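Local coordinates for protein cellulase IBT99 (Metagenomes, PDB 6WBT) that probably hydrolyses 6-phospho-alpha-glucosides as a family 4 glycosyl hydrolase, using bound NAD and a manganese ion, at residues V154-Y159 against Q388-E393; E303-R306 against P310-L313; P345-G348 against S354-A357. All coordinates share one frame; numbering follows the deposited sequence.

In the fold
Contact 1 is buried, and contact 2 lies at the surface on the opposite side of the chain's centre. Contact 3 is partly buried. Contact 1 joins helix 151-161 of the Rossmann-like part to helix 380-402 of the C-terminal part through one salt bridge. Contact 3 closes the loop between strands 338-345 and 358-366 with backbone and amide hydrogen bonds. Contacts 1 and 3 touch each other, their centres being about 11 Å apart, and both meet the second subunit. Contact 2 has no hydrogen bond across it. There a valine methyl packs on Asp-304 and Ile-305 of helix 296-306. It lies about 41 Å, centre to centre, from contact 1 and about 48 Å from contact 3.

Contact 1: residues V154-Y159 against Q388-E393; sequences VAKATY and QQDACE
Lys-156 reaches from helix 151-161 to Asp-390 on helix 380-402. This is a helix-helix contact between the Rossmann-like part of the family 4 glycosyl hydrolase fold and its C-terminal part. The tight part is a buried salt bridge. NZ of Lys-156 lies 2.5 Å from OD1 of Asp-390 and meets it on the syn side, 34° out of the carboxylate plane. The two side chains cross at about a right angle. CG of Lys-156 is anti to the backbone N (chi1 -171°), which starts the chain toward the other helix. Bends at chi3 and chi4 then turn the amine to the carboxylate. NZ also has weak hydrogen bonds to Thr-358 OG1 and Asp-356 O.

The other half is looser. CD of Lys-156 passes the backbone C of Glu-393 at 4.1 Å and its CB at 4.3 Å. Between the two segments the nearest CA atoms, of Lys-156 and Glu-393, are 7.8 Å apart, so the lysine side chain spans the gap. Replacing Lys-156 with a methionine would probably leave the buried Asp-390 carboxylate without its nearest positive mate. OD2 of Asp-390 also makes a long, weak ion pair with Arg-380 of the second subunit, which may offset a little of the charge. A second carboxylate stands by without forming a salt bridge: OE1 of Glu-393 is 4.5 Å from Lys-156 NZ.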
loop_
_atom_site.group_PDB
_atom_site.type_symbol
_atom_site.label_atom_id
_atom_site.label_comp_id
_atom_site.label_asym_id
_atom_site.label_seq_id
_atom_site.Cartn_x
_atom_site.Cartn_y
_atom_site.Cartn_z
ATOM N N VAL A 154 -6.478 23.010 9.211
ATOM C CA VAL A 154 -7.718 22.811 9.955
ATOM C C VAL A 154 -8.471 21.588 9.446
ATOM O O VAL A 154 -9.145 20.901 10.222
ATOM C CB VAL A 154 -8.592 24.081 9.904
ATOM C CG1 VAL A 154 -7.820 25.278 10.440
ATOM C CG2 VAL A 154 -9.091 24.347 8.490
ATOM N N ALA A 155 -8.366 21.282 8.150
ATOM C CA ALA A 155 -9.058 20.114 7.616
ATOM C C ALA A 155 -8.412 18.823 8.101
ATOM O O ALA A 155 -9.112 17.864 8.448
ATOM C CB ALA A 155 -9.080 20.162 6.089
ATOM N N LYS A 156 -7.078 18.781 8.132
ATOM C CA LYS A 156 -6.391 17.607 8.655
ATOM C C LYS A 156 -6.615 17.451 10.153
ATOM O O LYS A 156 -6.648 16.323 10.659
ATOM C CB LYS A 156 -4.895 17.695 8.346
ATOM C CG LYS A 156 -4.120 16.424 8.648
ATOM C CD LYS A 156 -2.630 16.619 8.422
ATOM C CE LYS A 156 -2.099 15.659 7.372
ATOM N NZ LYS A 156 -2.689 15.917 6.030
ATOM N N ALA A 157 -6.776 18.561 10.875
ATOM C CA ALA A 157 -7.012 18.484 12.312
ATOM C C ALA A 157 -8.452 18.092 12.617
ATOM O O ALA A 157 -8.701 17.217 13.453
ATOM C CB ALA A 157 -6.662 19.819 12.973
ATOM N N THR A 158 -9.416 18.726 11.942
ATOM C CA THR A 158 -10.818 18.405 12.186
ATOM C C THR A 158 -11.157 16.984 11.753
ATOM O O THR A 158 -12.020 16.344 12.364
ATOM C CB THR A 158 -11.728 19.406 11.469
ATOM O OG1 THR A 158 -11.321 19.535 10.101
ATOM C CG2 THR A 158 -11.669 20.768 12.151
ATOM N N TYR A 159 -10.495 16.471 10.711
ATOM C CA TYR A 159 -10.769 15.104 10.276
ATOM C C TYR A 159 -10.222 14.080 11.260
ATOM O O TYR A 159 -10.809 13.006 11.424
ATOM C CB TYR A 159 -10.187 14.856 8.885
ATOM C CG TYR A 159 -10.245 13.404 8.466
ATOM C CD1 TYR A 159 -11.463 12.753 8.320
ATOM C CD2 TYR A 159 -9.083 12.682 8.220
ATOM C CE1 TYR A 159 -11.524 11.426 7.942
ATOM C CE2 TYR A 159 -9.135 11.354 7.837
ATOM C CZ TYR A 159 -10.359 10.732 7.700
ATOM O OH TYR A 159 -10.419 9.410 7.321
ATOM N N GLN A 388 6.523 16.087 2.152
ATOM C CA GLN A 388 7.173 16.951 3.132
ATOM C C GLN A 388 6.156 17.826 3.853
ATOM O O GLN A 388 6.176 17.935 5.084
ATOM C CB GLN A 388 8.239 17.809 2.452
ATOM C CG GLN A 388 8.958 18.760 3.395
ATOM C CD GLN A 388 10.033 19.569 2.700
ATOM O OE1 GLN A 388 10.236 19.446 1.493
ATOM N NE2 GLN A 388 10.729 20.404 3.462
ATOM N N GLN A 389 5.253 18.459 3.098
ATOM C CA GLN A 389 4.256 19.329 3.714
ATOM C C GLN A 389 3.247 18.531 4.530
ATOM O O GLN A 389 2.829 18.970 5.607
ATOM C CB GLN A 389 3.545 20.153 2.640
ATOM C CG GLN A 389 3.982 21.607 2.586
ATOM C CD GLN A 389 3.471 22.416 3.762
ATOM O OE1 GLN A 389 4.196 22.656 4.727
ATOM N NE2 GLN A 389 2.216 22.842 3.685
ATOM N N ASP A 390 2.840 17.359 4.034
ATOM C CA ASP A 390 1.887 16.539 4.775
ATOM C C ASP A 390 2.478 16.080 6.102
ATOM O O ASP A 390 1.773 16.016 7.116
ATOM C CB ASP A 390 1.454 15.340 3.934
ATOM C CG ASP A 390 0.216 14.661 4.483
ATOM O OD1 ASP A 390 -0.871 15.272 4.419
ATOM O OD2 ASP A 390 0.329 13.520 4.976
ATOM N N ALA A 391 3.773 15.755 6.114
ATOM C CA ALA A 391 4.441 15.454 7.374
ATOM C C ALA A 391 4.541 16.699 8.246
ATOM O O ALA A 391 4.350 16.628 9.465
ATOM C CB ALA A 391 5.826 14.868 7.110
ATOM N N CYS A 392 4.833 17.850 7.634
ATOM C CA CYS A 392 4.891 19.102 8.381
ATOM C C CYS A 392 3.542 19.430 9.009
ATOM O O CYS A 392 3.449 19.695 10.213
ATOM C CB CYS A 392 5.346 20.234 7.461
ATOM S SG CYS A 392 5.099 21.888 8.134
ATOM N N GLU A 393 2.478 19.417 8.202
ATOM C CA GLU A 393 1.146 19.684 8.733
ATOM C C GLU A 393 0.687 18.578 9.674
ATOM O O GLU A 393 -0.052 18.846 10.628
ATOM C CB GLU A 393 0.150 19.858 7.587
ATOM C CG GLU A 393 0.477 21.014 6.656
ATOM C CD GLU A 393 -0.466 21.094 5.472
ATOM O OE1 GLU A 393 -1.298 20.177 5.310
ATOM O OE2 GLU A 393 -0.374 22.074 4.703
#

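Contact 2: residues E303-R306 against P310-L313; sequences EDIR and PVDL
Val-311 puts one methyl, CG2, against two neighbouring side chains of helix 296-306, those of Asp-304 and Ile-305. The motif is a helix followed by a loop that doubles back on it, in the C-terminal part of the enzyme. CG2 is 3.6 Å from CB of Asp-304, and the same distance separates it from CG1 of Ile-305. It meets the CB root of the aspartate and the CG1 branch of the isoleucine. The far end of the isoleucine is less close, its CD1 being 4.4 Å from Val-311 CG2. The isoleucine and valine side chains meet at a slant, and the contact between them is apolar. The backbones lie near each other here, with CA of Asp-304 6.5 Å from CA of Val-311.

The torsions set this up. A chi1 of 161° places CG1 of Val-311 beside the carbonyl carbon and swings CG2 to the helix. CG1 of Ile-305 is anti to its carbonyl carbon, which brings that branch round to the valine. No hydrogen bond crosses between 303-306 and 310-313.

In the next shell, Ile-305 and Leu-313 both touch helix 43-60, through Glu-55 for the first and Ile-52 and Thr-59 for the second. Another side is polar. Lys-309 lies in the short link between the two segments. A salt bridge ties this link back to the helix next to the valine contact, with OD1 of Asp-304 held by NZ of Lys-309.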
loop_
_atom_site.group_PDB
_atom_site.type_symbol
_atom_site.label_atom_id
_atom_site.label_comp_id
_atom_site.label_asym_id
_atom_site.label_seq_id
_atom_site.Cartn_x
_atom_site.Cartn_y
_atom_site.Cartn_z
ATOM N N GLU A 303 -19.518 53.571 9.517
ATOM C CA GLU A 303 -19.712 54.923 10.031
ATOM C C GLU A 303 -20.503 55.784 9.054
ATOM O O GLU A 303 -21.288 56.638 9.481
ATOM C CB GLU A 303 -18.359 55.566 10.341
ATOM C CG GLU A 303 -18.440 56.942 10.991
ATOM C CD GLU A 303 -19.120 56.916 12.349
ATOM O OE1 GLU A 303 -19.734 57.936 12.727
ATOM O OE2 GLU A 303 -19.040 55.878 13.038
ATOM N N ASP A 304 -20.317 55.573 7.748
ATOM C CA ASP A 304 -21.099 56.314 6.762
ATOM C C ASP A 304 -22.577 55.953 6.847
ATOM O O ASP A 304 -23.443 56.811 6.644
ATOM C CB ASP A 304 -20.564 56.053 5.355
ATOM C CG ASP A 304 -19.267 56.782 5.078
ATOM O OD1 ASP A 304 -18.974 57.767 5.788
ATOM O OD2 ASP A 304 -18.546 56.379 4.143
ATOM N N ILE A 305 -22.884 54.686 7.137
ATOM C CA ILE A 305 -24.276 54.282 7.318
ATOM C C ILE A 305 -24.872 54.976 8.536
ATOM O O ILE A 305 -25.992 55.499 8.491
ATOM C CB ILE A 305 -24.383 52.750 7.433
ATOM C CG1 ILE A 305 -24.200 52.094 6.066
ATOM C CG2 ILE A 305 -25.718 52.349 8.047
ATOM C CD1 ILE A 305 -24.258 50.584 6.101
ATOM N N ARG A 306 -24.126 54.999 9.642
ATOM C CA ARG A 306 -24.607 55.644 10.856
ATOM C C ARG A 306 -24.637 57.162 10.744
ATOM O O ARG A 306 -25.237 57.817 11.603
ATOM C CB ARG A 306 -23.748 55.217 12.050
ATOM C CG ARG A 306 -23.740 53.714 12.278
ATOM C CD ARG A 306 -23.530 53.349 13.742
ATOM N NE ARG A 306 -22.120 53.234 14.104
ATOM C CZ ARG A 306 -21.685 52.622 15.201
ATOM N NH1 ARG A 306 -20.386 52.560 15.461
ATOM N NH2 ARG A 306 -22.551 52.064 16.035
ATOM N N PRO A 310 -24.444 58.108 1.848
ATOM C CA PRO A 310 -24.660 56.923 1.010
ATOM C C PRO A 310 -23.411 56.060 0.930
ATOM O O PRO A 310 -22.289 56.561 0.831
ATOM C CB PRO A 310 -25.031 57.509 -0.358
ATOM C CG PRO A 310 -24.556 58.930 -0.342
ATOM C CD PRO A 310 -24.129 59.305 1.048
ATOM N N VAL A 311 -23.621 54.747 0.975
ATOM C CA VAL A 311 -22.545 53.763 0.989
ATOM C C VAL A 311 -22.561 53.004 -0.329
ATOM O O VAL A 311 -23.614 52.519 -0.764
ATOM C CB VAL A 311 -22.678 52.802 2.182
ATOM C CG1 VAL A 311 -21.871 51.533 1.945
ATOM C CG2 VAL A 311 -22.221 53.486 3.454
ATOM N N ASP A 312 -21.395 52.902 -0.964
ATOM C CA ASP A 312 -21.237 52.126 -2.191
ATOM C C ASP A 312 -21.097 50.656 -1.813
ATOM O O ASP A 312 -20.040 50.216 -1.355
ATOM C CB ASP A 312 -20.030 52.617 -2.981
ATOM C CG ASP A 312 -19.744 51.762 -4.196
ATOM O OD1 ASP A 312 -20.636 51.640 -5.061
ATOM O OD2 ASP A 312 -18.624 51.216 -4.290
ATOM N N LEU A 313 -22.170 49.889 -2.007
ATOM C CA LEU A 313 -22.178 48.481 -1.632
ATOM C C LEU A 313 -21.453 47.588 -2.631
ATOM O O LEU A 313 -21.148 46.438 -2.294
ATOM C CB LEU A 313 -23.617 47.988 -1.458
ATOM C CG LEU A 313 -24.368 48.520 -0.235
ATOM C CD1 LEU A 313 -25.760 47.914 -0.150
ATOM C CD2 LEU A 313 -23.582 48.246 1.037
#

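Contact 3: residues P345-G348 against S354-A357; sequences PNNG and SDDA
ND2 of Asn-346 gives a hydrogen bond to the backbone O of Ser-354, 2.9 Å long and nearly straight at 165°. The oxygen lies in the amide plane of Asn-346. The donor sits above the plane of the Ser-354 carbonyl. With chi1 at -169°, the Asn-346 amide extends across to 354-357. Its other end is held too, because OD1 accepts from the backbone N of Ile-350.

The backbone of the same residue bonds as well. Asn-346 N donates to Ala-357 O at 2.9 Å. CB of Asn-346 lies close to two carbonyl oxygens, those of Ala-357 and Ser-354. One residue on, Asn-347 N donates to Asp-355 O at 3.1 Å, in the carbonyl plane and on a lone pair.

These bonds close the base of the loop of a beta hairpin, between antiparallel strands 338-345 and 358-366. The Asn-346 to Ala-357 bond lies where the strands give way to the loop. On the far side, Ser-354 to Ala-357 form a type I beta turn, which points the carbonyls of Ser-354 and Asp-355 toward the asparagines.

OD1 of Asn-347 rests against CB of Asp-355 at 3.4 Å, with the amide and carboxylate planes 76° apart. ND2 of Asn-347 has a weak hydrogen bond to Tyr-159 OH. Other subunits reach this loop: Arg-374 of the third subunit bonds to the backbone oxygens of Pro-345 and Asn-346, and Arg-380 of the second forms a salt bridge with Asp-356 OD2.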
loop_
_atom_site.group_PDB
_atom_site.type_symbol
_atom_site.label_atom_id
_atom_site.label_comp_id
_atom_site.label_asym_id
_atom_site.label_seq_id
_atom_site.Cartn_x
_atom_site.Cartn_y
_atom_site.Cartn_z
ATOM N N PRO A 345 -10.318 13.747 2.818
ATOM C CA PRO A 345 -9.319 12.751 3.228
ATOM C C PRO A 345 -8.958 11.857 2.051
ATOM O O PRO A 345 -9.832 11.404 1.308
ATOM C CB PRO A 345 -10.028 11.967 4.339
ATOM C CG PRO A 345 -11.125 12.867 4.806
ATOM C CD PRO A 345 -11.557 13.642 3.605
ATOM N N ASN A 346 -7.657 11.612 1.884
ATOM C CA ASN A 346 -7.153 10.835 0.758
ATOM C C ASN A 346 -7.778 9.447 0.715
ATOM O O ASN A 346 -8.652 9.182 -0.118
ATOM C CB ASN A 346 -5.629 10.718 0.826
ATOM C CG ASN A 346 -5.033 10.148 -0.442
ATOM O OD1 ASN A 346 -5.623 10.253 -1.516
ATOM N ND2 ASN A 346 -3.859 9.540 -0.325
ATOM N N ASN A 347 -7.332 8.560 1.606
ATOM C CA ASN A 347 -7.872 7.205 1.711
ATOM C C ASN A 347 -7.798 6.471 0.373
ATOM O O ASN A 347 -8.695 5.710 0.006
ATOM C CB ASN A 347 -9.307 7.226 2.244
ATOM C CG ASN A 347 -9.378 7.588 3.715
ATOM O OD1 ASN A 347 -8.488 7.246 4.494
ATOM N ND2 ASN A 347 -10.440 8.284 4.104
ATOM N N GLY A 348 -6.717 6.709 -0.368
ATOM C CA GLY A 348 -6.499 6.057 -1.641
ATOM C C GLY A 348 -6.856 6.874 -2.864
ATOM O O GLY A 348 -6.681 6.379 -3.984
ATOM N N SER A 354 -0.382 9.105 1.925
ATOM C CA SER A 354 -0.954 8.454 3.093
ATOM C C SER A 354 -2.471 8.633 3.121
ATOM O O SER A 354 -3.041 9.466 2.411
ATOM C CB SER A 354 -0.330 9.011 4.373
ATOM O OG SER A 354 1.071 8.789 4.393
ATOM N N ASP A 355 -3.128 7.827 3.958
ATOM C CA ASP A 355 -4.586 7.863 4.010
ATOM C C ASP A 355 -5.090 9.151 4.651
ATOM O O ASP A 355 -6.046 9.762 4.158
ATOM C CB ASP A 355 -5.115 6.645 4.769
ATOM C CG ASP A 355 -4.474 5.350 4.312
ATOM O OD1 ASP A 355 -3.544 5.403 3.479
ATOM O OD2 ASP A 355 -4.900 4.275 4.786
ATOM N N ASP A 356 -4.459 9.583 5.742
ATOM C CA ASP A 356 -4.900 10.760 6.481
ATOM C C ASP A 356 -4.420 12.068 5.867
ATOM O O ASP A 356 -4.506 13.112 6.525
ATOM C CB ASP A 356 -4.435 10.670 7.938
ATOM C CG ASP A 356 -2.926 10.609 8.067
ATOM O OD1 ASP A 356 -2.264 10.131 7.122
ATOM O OD2 ASP A 356 -2.402 11.039 9.117
ATOM N N ALA A 357 -3.920 12.041 4.636
ATOM C CA ALA A 357 -3.518 13.262 3.949
ATOM C C ALA A 357 -4.752 13.953 3.384
ATOM O O ALA A 357 -5.513 13.350 2.619
ATOM C CB ALA A 357 -2.519 12.950 2.840
#